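Local structure of Syntaxin1 (Monosiga brevicollis, 2XHE) at residues Ile60-Ala63 / Ile64-Ala68; Gln91-Met94 / Ala95-Ser98; Lys149-Thr152 / Arg153-Asp156; Arg215-Asp218 / Ile219-Leu222; Gln221-Arg224 / Ser225-Glu228. The protein probably acts as a SNAP receptor of the syntaxin family, binding other SNARE proteins to help bring about membrane fusion. One frame throughout, in Å; residues are numbered along the deposited sequence.

Contact 1: Ile60-Ala63 / Ile64-Ala68; sequences IEQA and IEQVA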
loop_
_atom_site.group_PDB
_atom_site.type_symbol
_atom_site.label_atom_id
_atom_site.label_comp_id
_atom_site.label_asym_id
_atom_site.label_seq_id
_atom_site.Cartn_x
_atom_site.Cartn_y
_atom_site.Cartn_z
ATOM N N ILE B 60 20.654 -1.510 -22.537
ATOM C CA ILE B 60 21.496 -0.811 -21.573
ATOM C C ILE B 60 21.695 -1.632 -20.290
ATOM O O ILE B 60 22.809 -1.722 -19.775
ATOM C CB ILE B 60 20.938 0.579 -21.219
ATOM C CG1 ILE B 60 20.819 1.447 -22.469
ATOM C CG2 ILE B 60 21.816 1.269 -20.187
ATOM C CD1 ILE B 60 20.591 2.918 -22.149
ATOM N N GLU B 61 20.620 -2.235 -19.780
ATOM C CA GLU B 61 20.702 -3.046 -18.563
ATOM C C GLU B 61 21.752 -4.144 -18.658
ATOM O O GLU B 61 22.514 -4.355 -17.718
ATOM C CB GLU B 61 19.351 -3.664 -18.212
ATOM C CG GLU B 61 18.399 -2.699 -17.546
ATOM C CD GLU B 61 17.290 -3.401 -16.797
ATOM O OE1 GLU B 61 17.472 -3.662 -15.585
ATOM O OE2 GLU B 61 16.243 -3.691 -17.418
ATOM N N GLN B 62 21.772 -4.846 -19.791
ATOM C CA GLN B 62 22.744 -5.908 -20.042
ATOM C C GLN B 62 24.138 -5.310 -20.210
ATOM O O GLN B 62 25.107 -5.786 -19.620
ATOM C CB GLN B 62 22.356 -6.696 -21.296
ATOM C CG GLN B 62 22.115 -8.191 -21.072
ATOM C CD GLN B 62 20.824 -8.484 -20.311
ATOM O OE1 GLN B 62 19.896 -7.673 -20.296
ATOM N NE2 GLN B 62 20.762 -9.654 -19.678
ATOM N N ALA B 63 24.225 -4.259 -21.019
ATOM C CA ALA B 63 25.474 -3.541 -21.245
ATOM C C ALA B 63 26.131 -3.058 -19.945
ATOM O O ALA B 63 27.343 -3.177 -19.771
ATOM C CB ALA B 63 25.235 -2.364 -22.194
ATOM N N ILE B 64 25.329 -2.502 -19.046
ATOM C CA ILE B 64 25.831 -2.017 -17.767
ATOM C C ILE B 64 26.543 -3.121 -16.985
ATOM O O ILE B 64 27.642 -2.919 -16.469
ATOM C CB ILE B 64 24.686 -1.399 -16.905
ATOM C CG1 ILE B 64 24.379 0.030 -17.361
ATOM C CG2 ILE B 64 25.044 -1.402 -15.429
ATOM C CD1 ILE B 64 22.966 0.462 -17.056
ATOM N N GLU B 65 25.919 -4.291 -16.906
ATOM C CA GLU B 65 26.464 -5.385 -16.102
ATOM C C GLU B 65 27.662 -6.054 -16.777
ATOM O O GLU B 65 28.260 -6.976 -16.227
ATOM C CB GLU B 65 25.379 -6.414 -15.763
ATOM C CG GLU B 65 24.123 -5.817 -15.104
ATOM C CD GLU B 65 24.409 -5.067 -13.802
ATOM O OE1 GLU B 65 25.409 -5.393 -13.123
ATOM O OE2 GLU B 65 23.623 -4.154 -13.454
ATOM N N GLN B 66 28.012 -5.575 -17.966
ATOM C CA GLN B 66 29.203 -6.043 -18.660
ATOM C C GLN B 66 30.335 -5.038 -18.491
ATOM O O GLN B 66 31.506 -5.410 -18.407
ATOM C CB GLN B 66 28.907 -6.277 -20.143
ATOM C CG GLN B 66 27.987 -7.465 -20.418
ATOM C CD GLN B 66 27.276 -7.353 -21.753
ATOM O OE1 GLN B 66 27.695 -6.588 -22.629
ATOM N NE2 GLN B 66 26.186 -8.105 -21.912
ATOM N N VAL B 67 29.983 -3.759 -18.448
ATOM C CA VAL B 67 30.950 -2.730 -18.094
ATOM C C VAL B 67 31.414 -2.984 -16.662
ATOM O O VAL B 67 32.531 -2.647 -16.291
ATOM C CB VAL B 67 30.359 -1.308 -18.225
ATOM C CG1 VAL B 67 31.403 -0.266 -17.891
ATOM C CG2 VAL B 67 29.823 -1.081 -19.629
ATOM N N ALA B 68 30.553 -3.600 -15.860
ATOM C CA ALA B 68 30.912 -3.939 -14.486
ATOM C C ALA B 68 32.154 -4.833 -14.452
ATOM O O ALA B 68 33.158 -4.487 -13.828
ATOM C CB ALA B 68 29.743 -4.604 -13.772
#

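Contact 2: Gln91-Met94 / Ala95-Ser98; sequences QDTM and ARIS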
loop_
_atom_site.group_PDB
_atom_site.type_symbol
_atom_site.label_atom_id
_atom_site.label_comp_id
_atom_site.label_asym_id
_atom_site.label_seq_id
_atom_site.Cartn_x
_atom_site.Cartn_y
_atom_site.Cartn_z
ATOM N N GLN B 91 35.290 1.338 -23.769
ATOM C CA GLN B 91 34.891 2.575 -24.424
ATOM C C GLN B 91 34.065 2.276 -25.658
ATOM O O GLN B 91 33.629 3.187 -26.361
ATOM C CB GLN B 91 36.099 3.449 -24.762
ATOM C CG GLN B 91 37.093 2.826 -25.710
ATOM C CD GLN B 91 38.428 3.541 -25.666
ATOM O OE1 GLN B 91 38.739 4.234 -24.692
ATOM N NE2 GLN B 91 39.227 3.380 -26.721
ATOM N N ASP B 92 33.841 0.991 -25.909
ATOM C CA ASP B 92 33.002 0.569 -27.020
ATOM C C ASP B 92 31.579 0.346 -26.526
ATOM O O ASP B 92 30.621 0.858 -27.105
ATOM C CB ASP B 92 33.563 -0.693 -27.676
ATOM C CG ASP B 92 32.866 -1.030 -28.979
ATOM O OD1 ASP B 92 31.617 -1.103 -28.989
ATOM O OD2 ASP B 92 33.570 -1.226 -29.994
ATOM N N THR B 93 31.444 -0.415 -25.446
ATOM C CA THR B 93 30.149 -0.572 -24.789
ATOM C C THR B 93 29.688 0.757 -24.192
ATOM O O THR B 93 28.519 1.112 -24.305
ATOM C CB THR B 93 30.184 -1.659 -23.695
ATOM O OG1 THR B 93 31.150 -1.305 -22.704
ATOM C CG2 THR B 93 30.563 -3.011 -24.288
ATOM N N MET B 94 30.616 1.488 -23.572
ATOM C CA MET B 94 30.339 2.807 -23.006
ATOM C C MET B 94 29.702 3.752 -24.009
ATOM O O MET B 94 28.797 4.514 -23.676
ATOM C CB MET B 94 31.622 3.457 -22.489
ATOM C CG MET B 94 32.018 3.067 -21.076
ATOM S SD MET B 94 33.302 4.159 -20.444
ATOM C CE MET B 94 33.835 3.226 -19.014
ATOM N N ALA B 95 30.201 3.715 -25.234
ATOM C CA ALA B 95 29.714 4.581 -26.294
ATOM C C ALA B 95 28.359 4.110 -26.773
ATOM O O ALA B 95 27.547 4.908 -27.231
ATOM C CB ALA B 95 30.692 4.595 -27.444
ATOM N N ARG B 96 28.124 2.806 -26.690
ATOM C CA ARG B 96 26.825 2.275 -27.073
ATOM C C ARG B 96 25.768 2.636 -26.031
ATOM O O ARG B 96 24.696 3.144 -26.363
ATOM C CB ARG B 96 26.879 0.764 -27.287
ATOM C CG ARG B 96 25.596 0.213 -27.909
ATOM C CD ARG B 96 25.876 -0.856 -28.954
ATOM N NE ARG B 96 26.991 -1.706 -28.551
ATOM C CZ ARG B 96 26.931 -2.596 -27.561
ATOM N NH1 ARG B 96 25.794 -2.755 -26.862
ATOM N NH2 ARG B 96 28.013 -3.321 -27.266
ATOM N N ILE B 97 26.088 2.375 -24.768
ATOM C CA ILE B 97 25.219 2.725 -23.659
ATOM C C ILE B 97 24.850 4.196 -23.751
ATOM O O ILE B 97 23.729 4.591 -23.450
ATOM C CB ILE B 97 25.898 2.428 -22.317
ATOM C CG1 ILE B 97 26.142 0.922 -22.199
ATOM C CG2 ILE B 97 25.048 2.971 -21.141
ATOM C CD1 ILE B 97 26.720 0.473 -20.889
ATOM N N SER B 98 25.805 4.998 -24.191
ATOM C CA SER B 98 25.582 6.414 -24.400
ATOM C C SER B 98 24.672 6.687 -25.609
ATOM O O SER B 98 23.699 7.432 -25.507
ATOM C CB SER B 98 26.930 7.123 -24.539
ATOM O OG SER B 98 26.776 8.414 -25.088
#

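Contact 3: Lys149-Thr152 / Arg153-Asp156; sequences KVMT and RYND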
loop_
_atom_site.group_PDB
_atom_site.type_symbol
_atom_site.label_atom_id
_atom_site.label_comp_id
_atom_site.label_asym_id
_atom_site.label_seq_id
_atom_site.Cartn_x
_atom_site.Cartn_y
_atom_site.Cartn_z
ATOM N N LYS B 149 16.133 5.067 -13.273
ATOM C CA LYS B 149 16.534 3.987 -12.376
ATOM C C LYS B 149 17.625 3.111 -12.977
ATOM O O LYS B 149 18.527 2.692 -12.266
ATOM C CB LYS B 149 15.326 3.141 -11.957
ATOM C CG LYS B 149 15.668 1.947 -11.071
ATOM C CD LYS B 149 14.445 1.054 -10.817
ATOM C CE LYS B 149 13.425 1.707 -9.866
ATOM N NZ LYS B 149 12.509 2.704 -10.505
ATOM N N VAL B 150 17.543 2.838 -14.281
ATOM C CA VAL B 150 18.568 2.048 -14.971
ATOM C C VAL B 150 19.856 2.829 -15.041
ATOM O O VAL B 150 20.929 2.298 -14.768
ATOM C CB VAL B 150 18.179 1.630 -16.425
ATOM C CG1 VAL B 150 19.318 0.874 -17.066
ATOM C CG2 VAL B 150 16.959 0.739 -16.427
ATOM N N MET B 151 19.749 4.095 -15.409
ATOM C CA MET B 151 20.938 4.921 -15.537
ATOM C C MET B 151 21.599 5.131 -14.192
ATOM O O MET B 151 22.796 5.378 -14.107
ATOM C CB MET B 151 20.611 6.259 -16.194
ATOM C CG MET B 151 20.180 6.104 -17.645
ATOM S SD MET B 151 21.240 4.964 -18.590
ATOM C CE MET B 151 22.507 6.094 -19.173
ATOM N N THR B 152 20.815 5.029 -13.134
ATOM C CA THR B 152 21.356 5.225 -11.808
ATOM C C THR B 152 22.241 4.043 -11.483
ATOM O O THR B 152 23.235 4.181 -10.775
ATOM C CB THR B 152 20.244 5.388 -10.763
ATOM O OG1 THR B 152 19.553 6.617 -11.012
ATOM C CG2 THR B 152 20.824 5.423 -9.359
ATOM N N ARG B 153 21.879 2.881 -12.014
ATOM C CA ARG B 153 22.700 1.690 -11.831
ATOM C C ARG B 153 24.034 1.918 -12.531
ATOM O O ARG B 153 25.089 1.606 -11.986
ATOM C CB ARG B 153 21.994 0.445 -12.366
ATOM C CG ARG B 153 22.818 -0.824 -12.266
ATOM C CD ARG B 153 23.449 -0.979 -10.888
ATOM N NE ARG B 153 24.280 -2.180 -10.804
ATOM C CZ ARG B 153 25.282 -2.346 -9.942
ATOM N NH1 ARG B 153 25.594 -1.382 -9.082
ATOM N NH2 ARG B 153 25.978 -3.477 -9.945
ATOM N N TYR B 154 23.970 2.495 -13.729
ATOM C CA TYR B 154 25.161 2.866 -14.491
ATOM C C TYR B 154 26.002 3.879 -13.713
ATOM O O TYR B 154 27.174 3.642 -13.433
ATOM C CB TYR B 154 24.747 3.438 -15.849
ATOM C CG TYR B 154 25.878 3.695 -16.825
ATOM C CD1 TYR B 154 26.796 2.703 -17.142
ATOM C CD2 TYR B 154 25.999 4.926 -17.464
ATOM C CE1 TYR B 154 27.825 2.940 -18.055
ATOM C CE2 TYR B 154 27.019 5.172 -18.377
ATOM C CZ TYR B 154 27.931 4.178 -18.670
ATOM O OH TYR B 154 28.945 4.428 -19.576
ATOM N N ASN B 155 25.397 5.007 -13.362
ATOM C CA ASN B 155 26.079 6.030 -12.578
ATOM C C ASN B 155 26.772 5.438 -11.354
ATOM O O ASN B 155 27.844 5.899 -10.955
ATOM C CB ASN B 155 25.092 7.126 -12.158
ATOM C CG ASN B 155 25.744 8.224 -11.337
ATOM O OD1 ASN B 155 25.860 8.115 -10.111
ATOM N ND2 ASN B 155 26.150 9.307 -12.006
ATOM N N ASP B 156 26.166 4.409 -10.767
ATOM C CA ASP B 156 26.706 3.811 -9.551
ATOM C C ASP B 156 27.932 2.949 -9.814
ATOM O O ASP B 156 28.887 3.004 -9.048
ATOM C CB ASP B 156 25.636 3.022 -8.795
ATOM C CG ASP B 156 24.915 3.866 -7.750
ATOM O OD1 ASP B 156 25.328 5.027 -7.513
ATOM O OD2 ASP B 156 23.934 3.365 -7.157
#

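Contact 4: Arg215-Asp218 / Ile219-Leu222; sequences RHKD and IQQL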
loop_
_atom_site.group_PDB
_atom_site.type_symbol
_atom_site.label_atom_id
_atom_site.label_comp_id
_atom_site.label_asym_id
_atom_site.label_seq_id
_atom_site.Cartn_x
_atom_site.Cartn_y
_atom_site.Cartn_z
ATOM N N ARG B 215 46.032 4.988 -16.786
ATOM C CA ARG B 215 44.950 5.010 -15.805
ATOM C C ARG B 215 44.372 6.411 -15.643
ATOM O O ARG B 215 43.206 6.560 -15.287
ATOM C CB ARG B 215 45.392 4.438 -14.453
ATOM C CG ARG B 215 45.535 2.924 -14.450
ATOM C CD ARG B 215 44.285 2.258 -15.005
ATOM N NE ARG B 215 44.541 0.909 -15.508
ATOM C CZ ARG B 215 44.289 -0.210 -14.833
ATOM N NH1 ARG B 215 43.768 -0.155 -13.615
ATOM N NH2 ARG B 215 44.556 -1.388 -15.379
ATOM N N HIS B 216 45.180 7.435 -15.910
ATOM C CA HIS B 216 44.688 8.812 -15.892
ATOM C C HIS B 216 43.657 9.013 -16.993
ATOM O O HIS B 216 42.575 9.551 -16.751
ATOM C CB HIS B 216 45.829 9.825 -16.051
ATOM C CG HIS B 216 45.365 11.248 -16.166
ATOM N ND1 HIS B 216 45.008 12.007 -15.072
ATOM C CD2 HIS B 216 45.204 12.048 -17.248
ATOM C CE1 HIS B 216 44.644 13.213 -15.474
ATOM N NE2 HIS B 216 44.753 13.264 -16.789
ATOM N N LYS B 217 43.998 8.581 -18.204
ATOM C CA LYS B 217 43.071 8.647 -19.327
ATOM C C LYS B 217 41.826 7.819 -19.021
ATOM O O LYS B 217 40.759 8.047 -19.592
ATOM C CB LYS B 217 43.735 8.154 -20.621
ATOM C CG LYS B 217 44.807 9.079 -21.185
ATOM C CD LYS B 217 46.209 8.630 -20.796
ATOM C CE LYS B 217 47.270 9.359 -21.624
ATOM N NZ LYS B 217 48.643 8.770 -21.504
ATOM N N ASP B 218 41.974 6.860 -18.112
ATOM C CA ASP B 218 40.884 5.965 -17.745
ATOM C C ASP B 218 40.003 6.559 -16.644
ATOM O O ASP B 218 38.809 6.267 -16.572
ATOM C CB ASP B 218 41.430 4.599 -17.312
ATOM C CG ASP B 218 41.874 3.739 -18.490
ATOM O OD1 ASP B 218 41.412 3.984 -19.626
ATOM O OD2 ASP B 218 42.681 2.809 -18.272
ATOM N N ILE B 219 40.594 7.387 -15.790
ATOM C CA ILE B 219 39.848 8.054 -14.728
ATOM C C ILE B 219 39.016 9.212 -15.276
ATOM O O ILE B 219 37.860 9.383 -14.900
ATOM C CB ILE B 219 40.772 8.555 -13.585
ATOM C CG1 ILE B 219 40.886 7.501 -12.480
ATOM C CG2 ILE B 219 40.252 9.865 -12.989
ATOM C CD1 ILE B 219 41.301 6.140 -12.970
ATOM N N GLN B 220 39.601 10.000 -16.168
ATOM C CA GLN B 220 38.898 11.141 -16.735
ATOM C C GLN B 220 37.805 10.695 -17.710
ATOM O O GLN B 220 36.944 11.489 -18.093
ATOM C CB GLN B 220 39.883 12.086 -17.422
ATOM C CG GLN B 220 40.601 11.457 -18.608
ATOM C CD GLN B 220 41.763 12.295 -19.108
ATOM O OE1 GLN B 220 42.299 13.137 -18.381
ATOM N NE2 GLN B 220 42.166 12.060 -20.355
ATOM N N GLN B 221 37.844 9.429 -18.122
ATOM C CA GLN B 221 36.744 8.854 -18.896
ATOM C C GLN B 221 35.524 8.742 -17.985
ATOM O O GLN B 221 34.477 9.342 -18.238
ATOM C CB GLN B 221 37.118 7.476 -19.459
ATOM C CG GLN B 221 37.676 7.477 -20.887
ATOM C CD GLN B 221 36.592 7.409 -21.957
ATOM O OE1 GLN B 221 35.767 8.313 -22.079
ATOM N NE2 GLN B 221 36.599 6.335 -22.743
ATOM N N LEU B 222 35.682 7.976 -16.910
ATOM C CA LEU B 222 34.649 7.824 -15.900
ATOM C C LEU B 222 34.120 9.173 -15.420
ATOM O O LEU B 222 33.021 9.256 -14.876
ATOM C CB LEU B 222 35.197 7.035 -14.714
ATOM C CG LEU B 222 35.782 5.679 -15.089
ATOM C CD1 LEU B 222 36.120 4.893 -13.843
ATOM C CD2 LEU B 222 34.796 4.914 -15.945
#

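Contact 5: Gln221-Arg224 / Ser225-Glu228; sequences QLER and SLLE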
loop_
_atom_site.group_PDB
_atom_site.type_symbol
_atom_site.label_atom_id
_atom_site.label_comp_id
_atom_site.label_asym_id
_atom_site.label_seq_id
_atom_site.Cartn_x
_atom_site.Cartn_y
_atom_site.Cartn_z
ATOM N N GLN B 221 37.844 9.429 -18.122
ATOM C CA GLN B 221 36.744 8.854 -18.896
ATOM C C GLN B 221 35.524 8.742 -17.985
ATOM O O GLN B 221 34.477 9.342 -18.238
ATOM C CB GLN B 221 37.118 7.476 -19.459
ATOM C CG GLN B 221 37.676 7.477 -20.887
ATOM C CD GLN B 221 36.592 7.409 -21.957
ATOM O OE1 GLN B 221 35.767 8.313 -22.079
ATOM N NE2 GLN B 221 36.599 6.335 -22.743
ATOM N N LEU B 222 35.682 7.976 -16.910
ATOM C CA LEU B 222 34.649 7.824 -15.900
ATOM C C LEU B 222 34.120 9.173 -15.420
ATOM O O LEU B 222 33.021 9.256 -14.876
ATOM C CB LEU B 222 35.197 7.035 -14.714
ATOM C CG LEU B 222 35.782 5.679 -15.089
ATOM C CD1 LEU B 222 36.120 4.893 -13.843
ATOM C CD2 LEU B 222 34.796 4.914 -15.945
ATOM N N GLU B 223 34.903 10.225 -15.625
ATOM C CA GLU B 223 34.525 11.559 -15.174
ATOM C C GLU B 223 33.592 12.289 -16.139
ATOM O O GLU B 223 32.656 12.960 -15.706
ATOM C CB GLU B 223 35.766 12.410 -14.885
ATOM C CG GLU B 223 36.304 12.271 -13.472
ATOM C CD GLU B 223 35.423 12.950 -12.431
ATOM O OE1 GLU B 223 34.192 13.049 -12.643
ATOM O OE2 GLU B 223 35.970 13.382 -11.393
ATOM N N ARG B 224 33.849 12.181 -17.439
ATOM C CA ARG B 224 32.930 12.771 -18.409
ATOM C C ARG B 224 31.740 11.840 -18.606
ATOM O O ARG B 224 30.727 12.215 -19.198
ATOM C CB ARG B 224 33.618 13.131 -19.734
ATOM C CG ARG B 224 34.534 12.069 -20.306
ATOM C CD ARG B 224 35.058 12.501 -21.671
ATOM N NE ARG B 224 36.232 11.735 -22.077
ATOM C CZ ARG B 224 37.469 12.004 -21.667
ATOM N NH1 ARG B 224 37.680 13.017 -20.836
ATOM N NH2 ARG B 224 38.490 11.261 -22.082
ATOM N N SER B 225 31.864 10.625 -18.083
ATOM C CA SER B 225 30.725 9.730 -17.998
ATOM C C SER B 225 29.790 10.260 -16.909
ATOM O O SER B 225 28.630 10.571 -17.171
ATOM C CB SER B 225 31.174 8.304 -17.681
ATOM O OG SER B 225 30.184 7.364 -18.068
ATOM N N LEU B 226 30.309 10.380 -15.689
ATOM C CA LEU B 226 29.542 10.927 -14.573
ATOM C C LEU B 226 28.941 12.293 -14.908
ATOM O O LEU B 226 27.849 12.633 -14.449
ATOM C CB LEU B 226 30.407 11.009 -13.316
ATOM C CG LEU B 226 30.895 9.656 -12.792
ATOM C CD1 LEU B 226 31.984 9.844 -11.754
ATOM C CD2 LEU B 226 29.748 8.824 -12.229
ATOM N N LEU B 227 29.643 13.066 -15.726
ATOM C CA LEU B 227 29.149 14.376 -16.134
ATOM C C LEU B 227 27.958 14.306 -17.095
ATOM O O LEU B 227 26.977 15.020 -16.919
ATOM C CB LEU B 227 30.282 15.213 -16.726
ATOM C CG LEU B 227 30.532 16.490 -15.924
ATOM C CD1 LEU B 227 31.940 17.036 -16.157
ATOM C CD2 LEU B 227 29.444 17.527 -16.226
ATOM N N GLU B 228 28.054 13.458 -18.115
ATOM C CA GLU B 228 26.940 13.234 -19.034
ATOM C C GLU B 228 25.707 12.806 -18.239
ATOM O O GLU B 228 24.618 13.369 -18.385
ATOM C CB GLU B 228 27.298 12.145 -20.057
ATOM C CG GLU B 228 27.723 12.646 -21.436
ATOM C CD GLU B 228 29.119 13.254 -21.456
ATOM O OE1 GLU B 228 29.478 13.970 -20.496
ATOM O OE2 GLU B 228 29.855 13.026 -22.442
#

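Contact 1: Ile60-Ala63 / Ile64-Ala68
Gln62 O lies over one face of the Gln66 carboxamide, 3.4 Å from its CD, so the N-H of NE2 does not point at that oxygen. The side-chain amide of Gln62 is turned 67° against that of Gln66, and the two do not stack; amides suit this exposed flank because water can serve them. On the buried flank the branches of two isoleucines meet instead: Ile60 CG2 lies 3.4 Å from Ile64 CD1. Ile64 reaches there because its CG1 stands beside the backbone N, opposite the carbonyl carbon (chi1 -80°), which sends the chain back toward the preceding turn. Helix 44-72 corresponds to the first helix of the three-helix Habc bundle of syntaxins. Ile60, Ala63 and Val67 face helix 80-116, and the small methyl of Ala63 allows Ile97 of that helix to come close, while Ile64 packs on helix 131-171. The backbone follows the helical pattern, with Ile64 N bonded to Ile60 O at 2.7 Å. Ala63 O accepts twice, from Val67 N at 3.0 Å and from Gln66 N at 3.1 Å. Glu65 lays its CG 3.4 Å from Glu61 O, and its carboxylate has a long, weak ion pair with Arg153.

Contact 2: Gln91-Met94 / Ala95-Ser98
With CG anti to the backbone N (chi1 -171°) and bends at chi2 and chi3, Arg96 folds its guanidinium back along the helix until one face covers Thr93 CA. Its NH2 then sits 3.9 Å from Thr93 CG2, a van der Waals contact with the methyl branch. That methyl is placed beside the backbone N, while OG1 takes the position between N and the carbonyl carbon (chi1 60°) and hydrogen-bonds to Leu90 O, one turn back. Asp92 OD1 remains 4.6 Å from Arg96 NH2, too far for a salt bridge, although the opposite charges probably attract across this solvent-facing side. Ile97, one turn on from Thr93, belongs to the face turned to helix 44-72. Its CG1 lies against Thr93 O at 3.2 Å, and the same carbonyl receives Ile97 N in an almost straight bond (2.8 Å, 178°). Further round, Ser98 N bonds to Met94 O at 3.1 Å. Met94, extended beyond CG, is long and flexible enough to reach Tyr154 and Leu222 on two other helices, while Ile97 packs on Ala63 and Val67. Charged residues outside and Met94 and Ile97 inside mark helix 80-116 as an amphipathic member of the syntaxin Habc bundle.

Contact 3: Lys149-Thr152 / Arg153-Asp156
Met151 lies alongside the ring of Tyr154, both side chains pointing the same way, and its CE meets the ring obliquely at CD2, 4.1 Å away. Bends at chi2 and chi3 curl the thioether toward the ring; an unbranched, pliable methionine can follow a flat neighbour in this way. Tyr154 itself leaves the helix with CG anti to the backbone N (chi1 -172°) and is buried among Ile64, Met94, Ile97, Ser225 and Leu229, so one large ring touches three other helices.

Along the next flank, the carboxylate of Asp156 stays close to the preceding turn: CG is 3.5 Å from Thr152 O, and OD2 is 4.3 Å from Thr152 CG2. Thr152 OG1 is bonded to Val148 O, which satisfies the hydroxyl within its own helix; the side chain also packs on Phe233. Asn155 N gives Met151 O an almost straight bond of 2.7 Å (178°), and Asp156 N reaches Thr152 O at 2.9 Å. The N-H of Arg153 is instead divided weakly between Lys149 O and Val150 O. Asn155 is a buried amide that meets the partner protein, its OD1 making a weak hydrogen bond to a polar side chain of that other chain. With helix 214-237 laid against the three Habc helices around Tyr154, the geometry is consistent with the four-helix bundle of closed syntaxin.

Contact 4: Arg215-Asp218 / Ile219-Leu222
Among the polar side chains, the imidazole of His216 and the carboxamide of Gln220 come closest, with His216 NE2 2.9 Å from Gln220 OE1. This is not a hydrogen bond, because the angle is poor: the oxygen approaches the ring obliquely and the two planes stand 65° apart. Gln220 CG sits in the crowded position between backbone N and carbonyl carbon (chi1 63°), and from there the extended chain carries the amide back beside Lys217, whose CG is 4.1 Å from Gln220 NE2. An alanine here would take away this amide, and the His216 ring would probably be freer to turn and the Lys217 chain would lose its companion.

The ionic part is loose. Arg215 NE lies 3.8 Å from Asp218 OD2, but the oxygen is well out of the guanidinium plane, so only the charges act.

Backbone bonds bind the turns, from Ile219 N to Arg215 O (2.8 Å) and from Gln220 N to His216 O (3.1 Å), and Leu222 CG rests 3.4 Å from Asp218 O. In packing, Ile219 meets Tyr165, and Leu222 meets Gln158 and Lys162, all of helix 131-171. The inward side thus carries both the apolar Leu222 and the Arg215 and Asp218 pair. The chemistry implies that the buried Arg215 finds its firm bond at Ser74 O, whereas Asp218 has a weak bond to Asn87 and only a distant attraction to Arg215.

Contact 5: Gln221-Arg224 / Ser225-Glu228
Leu226 packs back on the turn before it, its CG against Leu222 O and its CB 3.5 Å from that same oxygen, while Leu226 N hydrogen-bonds to Leu222 O at 3.0 Å. This is the close side of the helix. Leu226 CG stands beside the backbone N (chi1 -63°), which directs CD1 back to within 4.0 Å of Glu223 OE1, an oblique crossing of a methyl and a carboxylate. The other oxygen of Glu223, OE2, forms a salt bridge with Lys162. Ser225 is small enough to let helix 131-171 approach; its OG bonds to Gln158 OE1 and its side chain touches Tyr154. Leu222 fills the space toward Met94, Gln158 and Lys162, and Leu226 packs on Asn155 and on a polar side chain of another protein's chain. Cutting this leucine, Leu226, back to an alanine is likely to open a gap beside Asn155 and take away the methyl beside Glu223 OE1.

The outer side is looser. Arg224 runs extended from CG to NE, and Gln221 CA lies over one face of its guanidinium, 4.2 Å above the plane, a van der Waals contact. Arg224 NE remains 6.5 Å from Glu228 OE2, and Leu227 is exposed beside them. The backbone keeps its rhythm on both sides, Ser225 N reaching Gln221 O at 2.9 Å and Leu227 N reaching Glu223 O at 3.0 Å. The chemistry implies that specific polar pairing is spent on the side facing helix 131-171, whereas Arg224 and Glu228 lie at the exposed side too far apart to pair.

Contact 3 has its centre about 7 Å from the chain's centre, the nearest of the five, and contact 4 the farthest, about 22 Å; contacts 1, 3, 4 and 5 are all partly buried, and contact 2 is a surface contact. Contacts 1, 2 and 3 each sit on a different Habc helix, whereas contacts 4 and 5 share helix 214-237, overlapping at Gln221 and Leu222. Tyr154 of contact 3 joins the set, touching contacts 1, 2 and 5, while Met94 CE of contact 2 meets Leu222 CD2 at 3.6 Å. Isoleucine, methionine and tyrosine meet where helices converge; most amides and charges lie outside, though Asn155, Arg215 and Asp218 are buried. Contacts 3 and 5 also reach another protein's chain.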